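Local coordinates for uronate dehydrogenase (Agrobacterium tumefaciens, PDB 3RFX), which catalyses the NAD-dependent oxidation of uronic acids such as galacturonate and glucuronate, giving the corresponding aldaric acid lactones, at residues A[104-108]-A[192-198]; A[18-23]-A[182-186]; A[95-99]-A[150-156]. The protein carries 1 engineered substitution. All coordinates share one frame; numbering follows the deposited sequence.

Contact 1 of 3, residues A[104-108]-A[192-198]; sequences PRIVF and VFRAPVL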
loop_
_atom_site.group_PDB
_atom_site.type_symbol
_atom_site.label_atom_id
_atom_site.label_comp_id
_atom_site.label_asym_id
_atom_site.label_seq_id
_atom_site.Cartn_x
_atom_site.Cartn_y
_atom_site.Cartn_z
ATOM N N PRO A 104 -10.993 -5.025 33.991
ATOM C CA PRO A 104 -10.697 -3.594 34.046
ATOM C C PRO A 104 -9.769 -3.240 32.875
ATOM O O PRO A 104 -8.869 -4.021 32.554
ATOM C CB PRO A 104 -9.942 -3.451 35.376
ATOM C CG PRO A 104 -9.360 -4.811 35.616
ATOM C CD PRO A 104 -10.436 -5.745 35.148
ATOM N N ARG A 105 -10.011 -2.100 32.244
ATOM C CA ARG A 105 -9.205 -1.652 31.111
ATOM C C ARG A 105 -7.744 -1.469 31.538
ATOM O O ARG A 105 -7.474 -0.972 32.635
ATOM C CB ARG A 105 -9.777 -0.340 30.581
ATOM C CG ARG A 105 -9.108 0.198 29.325
ATOM C CD ARG A 105 -9.915 1.347 28.750
ATOM N NE ARG A 105 -11.166 0.877 28.141
ATOM C CZ ARG A 105 -12.067 1.685 27.591
ATOM N NH1 ARG A 105 -11.852 2.991 27.574
ATOM N NH2 ARG A 105 -13.184 1.187 27.053
ATOM N N ILE A 106 -6.818 -1.860 30.661
ATOM C CA ILE A 106 -5.386 -1.829 30.967
ATOM C C ILE A 106 -4.610 -0.859 30.072
ATOM O O ILE A 106 -4.780 -0.859 28.851
ATOM C CB ILE A 106 -4.778 -3.226 30.811
ATOM C CG1 ILE A 106 -5.413 -4.188 31.823
ATOM C CG2 ILE A 106 -3.239 -3.196 30.972
ATOM C CD1 ILE A 106 -5.159 -5.636 31.511
ATOM N N VAL A 107 -3.785 -0.015 30.682
ATOM C CA VAL A 107 -2.748 0.699 29.928
ATOM C C VAL A 107 -1.458 -0.085 30.145
ATOM O O VAL A 107 -0.946 -0.150 31.262
ATOM C CB VAL A 107 -2.579 2.162 30.392
ATOM C CG1 VAL A 107 -1.387 2.838 29.681
ATOM C CG2 VAL A 107 -3.844 2.961 30.134
ATOM N N PHE A 108 -0.957 -0.721 29.093
ATOM C CA PHE A 108 0.252 -1.527 29.190
ATOM C C PHE A 108 1.478 -0.712 28.780
ATOM O O PHE A 108 1.501 -0.130 27.702
ATOM C CB PHE A 108 0.130 -2.755 28.287
ATOM C CG PHE A 108 1.382 -3.585 28.201
ATOM C CD1 PHE A 108 2.060 -3.973 29.347
ATOM C CD2 PHE A 108 1.869 -4.005 26.971
ATOM C CE1 PHE A 108 3.205 -4.756 29.271
ATOM C CE2 PHE A 108 3.019 -4.790 26.887
ATOM C CZ PHE A 108 3.679 -5.171 28.037
ATOM N N VAL A 192 -7.311 7.235 27.256
ATOM C CA VAL A 192 -7.549 5.798 27.152
ATOM C C VAL A 192 -8.718 5.365 28.047
ATOM O O VAL A 192 -9.578 4.578 27.629
ATOM C CB VAL A 192 -6.285 4.980 27.500
ATOM C CG1 VAL A 192 -6.646 3.503 27.740
ATOM C CG2 VAL A 192 -5.244 5.120 26.395
ATOM N N PHE A 193 -8.757 5.882 29.273
ATOM C CA PHE A 193 -9.847 5.521 30.186
ATOM C C PHE A 193 -11.198 6.172 29.867
ATOM O O PHE A 193 -12.242 5.623 30.218
ATOM C CB PHE A 193 -9.456 5.739 31.656
ATOM C CG PHE A 193 -8.461 4.735 32.163
ATOM C CD1 PHE A 193 -8.775 3.383 32.187
ATOM C CD2 PHE A 193 -7.210 5.133 32.603
ATOM C CE1 PHE A 193 -7.861 2.449 32.637
ATOM C CE2 PHE A 193 -6.295 4.202 33.063
ATOM C CZ PHE A 193 -6.619 2.861 33.074
ATOM N N ARG A 194 -11.188 7.325 29.203
ATOM C CA ARG A 194 -12.436 8.022 28.884
ATOM C C ARG A 194 -13.157 7.440 27.660
ATOM O O ARG A 194 -14.360 7.646 27.492
ATOM C CB ARG A 194 -12.185 9.517 28.653
ATOM C CG ARG A 194 -11.771 9.843 27.222
ATOM C CD ARG A 194 -11.299 11.280 27.035
ATOM N NE ARG A 194 -10.757 11.471 25.687
ATOM C CZ ARG A 194 -10.010 12.503 25.310
ATOM N NH1 ARG A 194 -9.703 13.465 26.177
ATOM N NH2 ARG A 194 -9.562 12.573 24.064
ATOM N N ALA A 195 -12.428 6.733 26.798
ATOM C CA ALA A 195 -13.010 6.252 25.542
ATOM C C ALA A 195 -14.108 5.204 25.756
ATOM O O ALA A 195 -13.895 4.210 26.434
ATOM C CB ALA A 195 -11.919 5.687 24.631
ATOM N N PRO A 196 -15.284 5.414 25.152
ATOM C CA PRO A 196 -16.319 4.374 25.251
ATOM C C PRO A 196 -15.790 3.045 24.716
ATOM O O PRO A 196 -15.958 2.009 25.357
ATOM C CB PRO A 196 -17.440 4.909 24.356
ATOM C CG PRO A 196 -17.281 6.401 24.408
ATOM C CD PRO A 196 -15.774 6.642 24.507
ATOM N N VAL A 197 -15.122 3.089 23.566
ATOM C CA VAL A 197 -14.565 1.891 22.946
ATOM C C VAL A 197 -13.075 2.101 22.639
ATOM O O VAL A 197 -12.690 3.108 22.048
ATOM C CB VAL A 197 -15.311 1.536 21.641
ATOM C CG1 VAL A 197 -14.680 0.331 20.974
ATOM C CG2 VAL A 197 -16.796 1.277 21.925
ATOM N N LEU A 198 -12.246 1.151 23.052
ATOM C CA LEU A 198 -10.791 1.277 22.888
ATOM C C LEU A 198 -10.241 0.239 21.924
ATOM O O LEU A 198 -9.512 0.574 20.988
ATOM C CB LEU A 198 -10.066 1.140 24.237
ATOM C CG LEU A 198 -8.538 1.219 24.095
ATOM C CD1 LEU A 198 -8.157 2.653 23.811
ATOM C CD2 LEU A 198 -7.828 0.716 25.346
#
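R105 reaches from strand 105-111 to the end of helix 182-194 and pushes its guanidinium in among carbonyls of the helix end and the loop that follows. CG stands anti to the backbone N (chi1 -175°), and the chain runs out extended before a bend at chi3 (-72°) turns the flat head toward its acceptors. NH1 does most of the gripping. It bonds to A195 O at 2.6 Å, with the oxygen in the guanidinium plane and the donor on one of that oxygen's lone pairs. A second bond, to V192 O at 2.8 Å, is tilted 18° out of the guanidinium plane. NH2 adds weak bonds to A195 O and P196 O. L198 crosses one face obliquely, its CB 3.9 Å above the centre of the guanidinium.

F193 runs past R105 the other way. Its ring is almost parallel to the guanidinium, yet what it offers the strand is an edge: CE1 lies 3.4 Å from R105 O, near the plane of the ring. The same CE1 is 4.0 Å from R105 CB. V107, two residues along, has its side chain on the same face of the strand as R105, and its CG2 touches both V192 CG1 (3.7 Å) and F193 CE2 (4.0 Å). I106 points the other way, toward Y95 of helix 80-100.

A195 is where the chain leaves helical geometry, so the arginine ties V192 O, in the last turn of the helix, to A195 O and, weakly, P196 O in the loop beyond. E157 adds a salt bridge to R105 NH2 and also takes the backbone N of L198. A cation here probably suits the partial negative charge of the helix end, while V107, V192 and F193 supply the apolar half of the joint.

Contact 2 of 3, residues A[18-23]-A[182-186]; sequences VMRERL and HDDFV. With PO4 (phosphate ion), chain F.
R22 and H182, from two different helices, hold a phosphate ion between them, probably from the crystallisation liquor. H182 ND1 donates to phosphate O1 at 2.6 Å, nearly straight at 171° and in the plane of the imidazole. R22 NH1 makes a longer bond to phosphate O3, 3.3 Å, at the edge of the guanidinium.

The same NH1 has a second job. With NH2 it grips D183 end-on, and both nitrogens land on one oxygen: NH1 is 3.0 Å and NH2 2.9 Å from D183 OD1. Guanidinium and carboxylate stand almost upright to each other, 85° between their planes, so this is not the flat two-oxygen fork. R22 bends at both chi2 and chi3, which folds its head back over V186. CG2 of V186 lies 3.9 Å above the centre of the guanidinium, and the cation has a methyl against one face and anions at its edge. D183 sets out with its CB turned from helix 14-22, yet its carboxylate comes round to meet the arginine.

One turn before R22, V18 places CG2 over a face of the imidazole in a CH-pi contact, 4.0 Å from the centroid of the H182 ring. Away from these charges the packing turns apolar: M19 CE reaches F185 CD2 at 3.5 Å, M19 SD lies against V186 CG2, and L23 CD2 approaches V186 CG1.

The helical segments 18-22 and 182-186 cross at -65°. Helix 14-22 follows the first strand of the Rossmann sheet, 5-9, and lies beside the bound NAD; the side chain of F185 is about 7 Å from this cofactor and stacks on F180. M19 and L23 also touch I189, one turn further along helix 182-194, which continues toward strand 105-111.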
loop_
_atom_site.group_PDB
_atom_site.type_symbol
_atom_site.label_atom_id
_atom_site.label_comp_id
_atom_site.label_asym_id
_atom_site.label_seq_id
_atom_site.Cartn_x
_atom_site.Cartn_y
_atom_site.Cartn_z
ATOM N N VAL A 18 6.061 9.075 39.575
ATOM C CA VAL A 18 5.401 10.168 38.877
ATOM C C VAL A 18 3.888 9.956 38.790
ATOM O O VAL A 18 3.109 10.872 39.055
ATOM C CB VAL A 18 5.946 10.325 37.439
ATOM C CG1 VAL A 18 5.039 11.245 36.624
ATOM C CG2 VAL A 18 7.377 10.839 37.465
ATOM N N MET A 19 3.476 8.754 38.400
ATOM C CA MET A 19 2.055 8.484 38.179
ATOM C C MET A 19 1.288 8.414 39.509
ATOM O O MET A 19 0.119 8.783 39.581
ATOM C CB MET A 19 1.866 7.205 37.358
ATOM C CG MET A 19 2.328 7.330 35.903
ATOM S SD MET A 19 1.585 8.747 35.070
ATOM C CE MET A 19 2.433 8.693 33.487
ATOM N N ARG A 20 1.961 7.961 40.560
ATOM C CA ARG A 20 1.354 7.969 41.889
ATOM C C ARG A 20 0.835 9.364 42.244
ATOM O O ARG A 20 -0.232 9.507 42.844
ATOM C CB ARG A 20 2.340 7.460 42.947
ATOM C CG ARG A 20 1.789 7.499 44.375
ATOM C CD ARG A 20 2.749 6.830 45.349
ATOM N NE ARG A 20 2.225 6.812 46.713
ATOM C CZ ARG A 20 2.743 6.084 47.700
ATOM N NH1 ARG A 20 3.795 5.306 47.472
ATOM N NH2 ARG A 20 2.202 6.128 48.912
ATOM N N GLU A 21 1.583 10.396 41.861
ATOM C CA GLU A 21 1.137 11.764 42.072
ATOM C C GLU A 21 0.170 12.250 40.986
ATOM O O GLU A 21 -0.892 12.803 41.291
ATOM C CB GLU A 21 2.330 12.722 42.161
ATOM C CG GLU A 21 1.967 14.156 41.805
ATOM C CD GLU A 21 3.183 15.034 41.573
ATOM O OE1 GLU A 21 4.277 14.685 42.071
ATOM O OE2 GLU A 21 3.042 16.076 40.891
ATOM N N ARG A 22 0.537 12.043 39.723
ATOM C CA ARG A 22 -0.195 12.653 38.612
ATOM C C ARG A 22 -1.574 12.035 38.337
ATOM O O ARG A 22 -2.475 12.725 37.852
ATOM C CB ARG A 22 0.648 12.626 37.332
ATOM C CG ARG A 22 1.894 13.507 37.367
ATOM C CD ARG A 22 1.540 14.983 37.483
ATOM N NE ARG A 22 0.702 15.445 36.377
ATOM C CZ ARG A 22 1.170 15.865 35.202
ATOM N NH1 ARG A 22 2.479 15.876 34.965
ATOM N NH2 ARG A 22 0.326 16.270 34.260
ATOM N N LEU A 23 -1.734 10.747 38.627
ATOM C CA LEU A 23 -3.005 10.059 38.334
ATOM C C LEU A 23 -3.984 10.057 39.509
ATOM O O LEU A 23 -5.085 9.514 39.402
ATOM C CB LEU A 23 -2.755 8.618 37.877
ATOM C CG LEU A 23 -1.853 8.460 36.647
ATOM C CD1 LEU A 23 -1.775 7.002 36.238
ATOM C CD2 LEU A 23 -2.355 9.326 35.510
ATOM N N HIS A 182 5.943 13.834 30.682
ATOM C CA HIS A 182 5.012 13.400 31.718
ATOM C C HIS A 182 3.595 13.869 31.405
ATOM O O HIS A 182 2.648 13.077 31.474
ATOM C CB HIS A 182 5.449 13.909 33.094
ATOM C CG HIS A 182 6.721 13.295 33.580
ATOM N ND1 HIS A 182 7.482 13.854 34.583
ATOM C CD2 HIS A 182 7.372 12.173 33.194
ATOM C CE1 HIS A 182 8.541 13.098 34.802
ATOM N NE2 HIS A 182 8.499 12.071 33.973
ATOM N N ASP A 183 3.452 15.141 31.045
ATOM C CA ASP A 183 2.140 15.693 30.704
ATOM C C ASP A 183 1.446 14.903 29.596
ATOM O O ASP A 183 0.239 14.657 29.666
ATOM C CB ASP A 183 2.245 17.152 30.265
ATOM C CG ASP A 183 2.365 18.118 31.433
ATOM O OD1 ASP A 183 2.255 17.687 32.600
ATOM O OD2 ASP A 183 2.564 19.319 31.169
ATOM N N ASP A 184 2.193 14.538 28.557
ATOM C CA ASP A 184 1.586 13.832 27.421
ATOM C C ASP A 184 1.239 12.381 27.743
ATOM O O ASP A 184 0.262 11.844 27.225
ATOM C CB ASP A 184 2.468 13.931 26.162
ATOM C CG ASP A 184 2.419 15.313 25.524
ATOM O OD1 ASP A 184 1.410 16.023 25.698
ATOM O OD2 ASP A 184 3.385 15.697 24.832
ATOM N N PHE A 185 2.018 11.738 28.612
ATOM C CA PHE A 185 1.689 10.376 29.011
ATOM C C PHE A 185 0.444 10.415 29.906
ATOM O O PHE A 185 -0.460 9.592 29.770
ATOM C CB PHE A 185 2.874 9.701 29.714
ATOM C CG PHE A 185 2.752 8.206 29.824
ATOM C CD1 PHE A 185 1.649 7.533 29.305
ATOM C CD2 PHE A 185 3.741 7.468 30.447
ATOM C CE1 PHE A 185 1.539 6.164 29.413
ATOM C CE2 PHE A 185 3.636 6.089 30.560
ATOM C CZ PHE A 185 2.531 5.435 30.041
ATOM N N VAL A 186 0.385 11.397 30.797
ATOM C CA VAL A 186 -0.793 11.561 31.642
ATOM C C VAL A 186 -2.053 11.793 30.801
ATOM O O VAL A 186 -3.079 11.152 31.027
ATOM C CB VAL A 186 -0.609 12.688 32.667
ATOM C CG1 VAL A 186 -1.934 12.978 33.389
ATOM C CG2 VAL A 186 0.478 12.289 33.668
HETATM P P PO4 F . 6.183 16.165 36.980
HETATM O O1 PO4 F . 6.860 16.194 35.630
HETATM O O2 PO4 F . 5.670 17.546 37.311
HETATM O O3 PO4 F . 5.022 15.203 36.948
HETATM O O4 PO4 F . 7.172 15.718 38.030
#

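Contact 3 of 3, residues A[95-99]-A[150-156]; sequences YEAAR and YFDKFGQ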
loop_
_atom_site.group_PDB
_atom_site.type_symbol
_atom_site.label_atom_id
_atom_site.label_comp_id
_atom_site.label_asym_id
_atom_site.label_seq_id
_atom_site.Cartn_x
_atom_site.Cartn_y
_atom_site.Cartn_z
ATOM N N TYR A 95 -3.160 -10.731 33.300
ATOM C CA TYR A 95 -4.315 -10.879 32.399
ATOM C C TYR A 95 -5.358 -11.860 32.950
ATOM O O TYR A 95 -6.569 -11.612 32.870
ATOM C CB TYR A 95 -3.889 -11.176 30.939
ATOM C CG TYR A 95 -3.635 -9.859 30.238
ATOM C CD1 TYR A 95 -4.618 -9.264 29.458
ATOM C CD2 TYR A 95 -2.454 -9.148 30.465
ATOM C CE1 TYR A 95 -4.416 -8.019 28.867
ATOM C CE2 TYR A 95 -2.241 -7.906 29.884
ATOM C CZ TYR A 95 -3.220 -7.344 29.090
ATOM O OH TYR A 95 -3.010 -6.110 28.523
ATOM N N GLU A 96 -4.879 -12.947 33.541
ATOM C CA GLU A 96 -5.764 -13.886 34.223
ATOM C C GLU A 96 -6.507 -13.225 35.388
ATOM O O GLU A 96 -7.709 -13.455 35.591
ATOM C CB GLU A 96 -4.986 -15.123 34.677
ATOM C CG GLU A 96 -4.859 -16.160 33.586
ATOM C CD GLU A 96 -6.218 -16.573 33.039
ATOM O OE1 GLU A 96 -6.949 -17.285 33.755
ATOM O OE2 GLU A 96 -6.575 -16.166 31.911
ATOM N N ALA A 97 -5.805 -12.383 36.140
ATOM C CA ALA A 97 -6.420 -11.702 37.270
ATOM C C ALA A 97 -7.480 -10.715 36.799
ATOM O O ALA A 97 -8.562 -10.610 37.387
ATOM C CB ALA A 97 -5.371 -11.003 38.103
ATOM N N ALA A 98 -7.177 -9.987 35.732
ATOM C CA ALA A 98 -8.144 -9.054 35.180
ATOM C C ALA A 98 -9.366 -9.820 34.678
ATOM O O ALA A 98 -10.502 -9.385 34.856
ATOM C CB ALA A 98 -7.515 -8.234 34.046
ATOM N N ARG A 99 -9.127 -10.961 34.047
ATOM C CA ARG A 99 -10.217 -11.734 33.457
ATOM C C ARG A 99 -11.164 -12.230 34.561
ATOM O O ARG A 99 -12.373 -12.368 34.350
ATOM C CB ARG A 99 -9.666 -12.907 32.649
ATOM C CG ARG A 99 -10.747 -13.724 31.949
ATOM C CD ARG A 99 -10.167 -14.707 30.947
ATOM N NE ARG A 99 -9.482 -15.836 31.575
ATOM C CZ ARG A 99 -10.097 -16.941 31.988
ATOM N NH1 ARG A 99 -11.417 -17.060 31.843
ATOM N NH2 ARG A 99 -9.396 -17.926 32.545
ATOM N N TYR A 150 -6.187 -11.963 24.457
ATOM C CA TYR A 150 -7.268 -11.743 25.422
ATOM C C TYR A 150 -8.322 -10.781 24.884
ATOM O O TYR A 150 -9.504 -10.888 25.226
ATOM C CB TYR A 150 -6.755 -11.258 26.782
ATOM C CG TYR A 150 -6.233 -12.375 27.669
ATOM C CD1 TYR A 150 -6.941 -12.788 28.797
ATOM C CD2 TYR A 150 -5.035 -13.022 27.370
ATOM C CE1 TYR A 150 -6.463 -13.818 29.615
ATOM C CE2 TYR A 150 -4.551 -14.044 28.172
ATOM C CZ TYR A 150 -5.272 -14.439 29.296
ATOM O OH TYR A 150 -4.778 -15.455 30.088
ATOM N N PHE A 151 -7.911 -9.843 24.039
ATOM C CA PHE A 151 -8.900 -8.974 23.409
ATOM C C PHE A 151 -9.805 -9.729 22.432
ATOM O O PHE A 151 -11.031 -9.607 22.500
ATOM C CB PHE A 151 -8.267 -7.785 22.686
ATOM C CG PHE A 151 -9.253 -7.012 21.859
ATOM C CD1 PHE A 151 -10.252 -6.271 22.469
ATOM C CD2 PHE A 151 -9.205 -7.056 20.471
ATOM C CE1 PHE A 151 -11.184 -5.580 21.709
ATOM C CE2 PHE A 151 -10.129 -6.358 19.705
ATOM C CZ PHE A 151 -11.119 -5.619 20.329
ATOM N N ASP A 152 -9.208 -10.474 21.509
ATOM C CA ASP A 152 -9.995 -11.246 20.538
ATOM C C ASP A 152 -10.831 -12.345 21.198
ATOM O O ASP A 152 -11.927 -12.658 20.739
ATOM C CB ASP A 152 -9.107 -11.875 19.469
ATOM C CG ASP A 152 -8.664 -10.878 18.417
ATOM O OD1 ASP A 152 -9.469 -9.990 18.051
ATOM O OD2 ASP A 152 -7.510 -10.998 17.946
ATOM N N LYS A 153 -10.310 -12.937 22.268
ATOM C CA LYS A 153 -10.977 -14.089 22.880
ATOM C C LYS A 153 -12.037 -13.696 23.916
ATOM O O LYS A 153 -13.092 -14.336 24.001
ATOM C CB LYS A 153 -9.945 -15.063 23.482
ATOM C CG LYS A 153 -10.520 -16.396 23.990
ATOM C CD LYS A 153 -9.403 -17.362 24.429
ATOM C CE LYS A 153 -8.581 -17.877 23.252
ATOM N NZ LYS A 153 -9.294 -18.828 22.348
ATOM N N PHE A 154 -11.764 -12.645 24.686
ATOM C CA PHE A 154 -12.592 -12.282 25.839
ATOM C C PHE A 154 -13.075 -10.837 25.815
ATOM O O PHE A 154 -13.929 -10.448 26.613
ATOM C CB PHE A 154 -11.819 -12.511 27.145
ATOM C CG PHE A 154 -11.359 -13.920 27.334
ATOM C CD1 PHE A 154 -12.274 -14.930 27.591
ATOM C CD2 PHE A 154 -10.009 -14.238 27.262
ATOM C CE1 PHE A 154 -11.847 -16.230 27.771
ATOM C CE2 PHE A 154 -9.576 -15.528 27.438
ATOM C CZ PHE A 154 -10.494 -16.532 27.696
ATOM N N GLY A 155 -12.522 -10.028 24.915
ATOM C CA GLY A 155 -12.904 -8.631 24.841
ATOM C C GLY A 155 -12.171 -7.715 25.814
ATOM O O GLY A 155 -12.520 -6.543 25.963
ATOM N N GLN A 156 -11.163 -8.246 26.495
ATOM C CA GLN A 156 -10.332 -7.424 27.383
ATOM C C GLN A 156 -9.665 -6.305 26.564
ATOM O O GLN A 156 -9.022 -6.587 25.556
ATOM C CB GLN A 156 -9.262 -8.302 28.040
ATOM C CG GLN A 156 -8.157 -7.527 28.781
ATOM C CD GLN A 156 -8.643 -6.883 30.064
ATOM O OE1 GLN A 156 -9.111 -7.576 30.969
ATOM N NE2 GLN A 156 -8.532 -5.553 30.153
HETATM O O HOH W 1 -8.120 -10.215 30.790
#
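Y150 starts its reach toward helix 80-100 at CB, which lies 4.0 Å from Y95 CD1. CG is 3.9 Å from that same CD1, and the two aromatic rings meet obliquely, their planes at 57°. Beyond CG the ring slides under the other tyrosine's stem: Y95 CB sits over the centre of one face, 3.8 Å from the centroid of the Y150 ring, in a CH-pi contact only 7° off the normal. CE1 has E96 OE2 near the ring plane and R99 CD 4.0 Å away. At the tip, OH donates to E96 OE2 at 2.7 Å, meeting it on the anti side.

These are neighbouring helices of a Rossmann fold, running in roughly the same direction, with the segments 95-99 and 150-154 at 30°. Strand 105-111 comes between them in the chain, and its I106 side chain touches Q156.

The carboxylate that receives Y150 is itself held side-on by R99: NE bonds to E96 OE2 at 2.9 Å and NH2 to OE1. K265 of a third subunit adds a salt bridge to E96 OE1. The extended start of the R99 chain lays CD over the F154 ring, 3.5 Å from the centroid, and the bend at chi3 then turns NE and the head to E96; K153 CG lies against the opposite face of that ring. Between Y95 O and Q156 OE1 a water bridges, donating to both, while Q156 NE2 bonds to P104 O and Y95 OH to T158.

Overall arrangement
Contacts 1 and 2 both use helix 182-194, one at its end and the other at its start, about 16 Å apart between centres. Contact 3 lies across the sheet from that helix; strand 105-111 turns one face to the helix and the other to contact 3, so contacts 1 and 3 touch directly. All three are partly buried and join apolar packing to an arginine. R105 is central in contact 1, while R22 and R99 lie toward the margin of theirs. The arginine's partners differ with place: mainly backbone carbonyls at a helix end in contact 1, with E157 as the ion partner, an aspartate and a phosphate in contact 2, a glutamate at a subunit interface in contact 3.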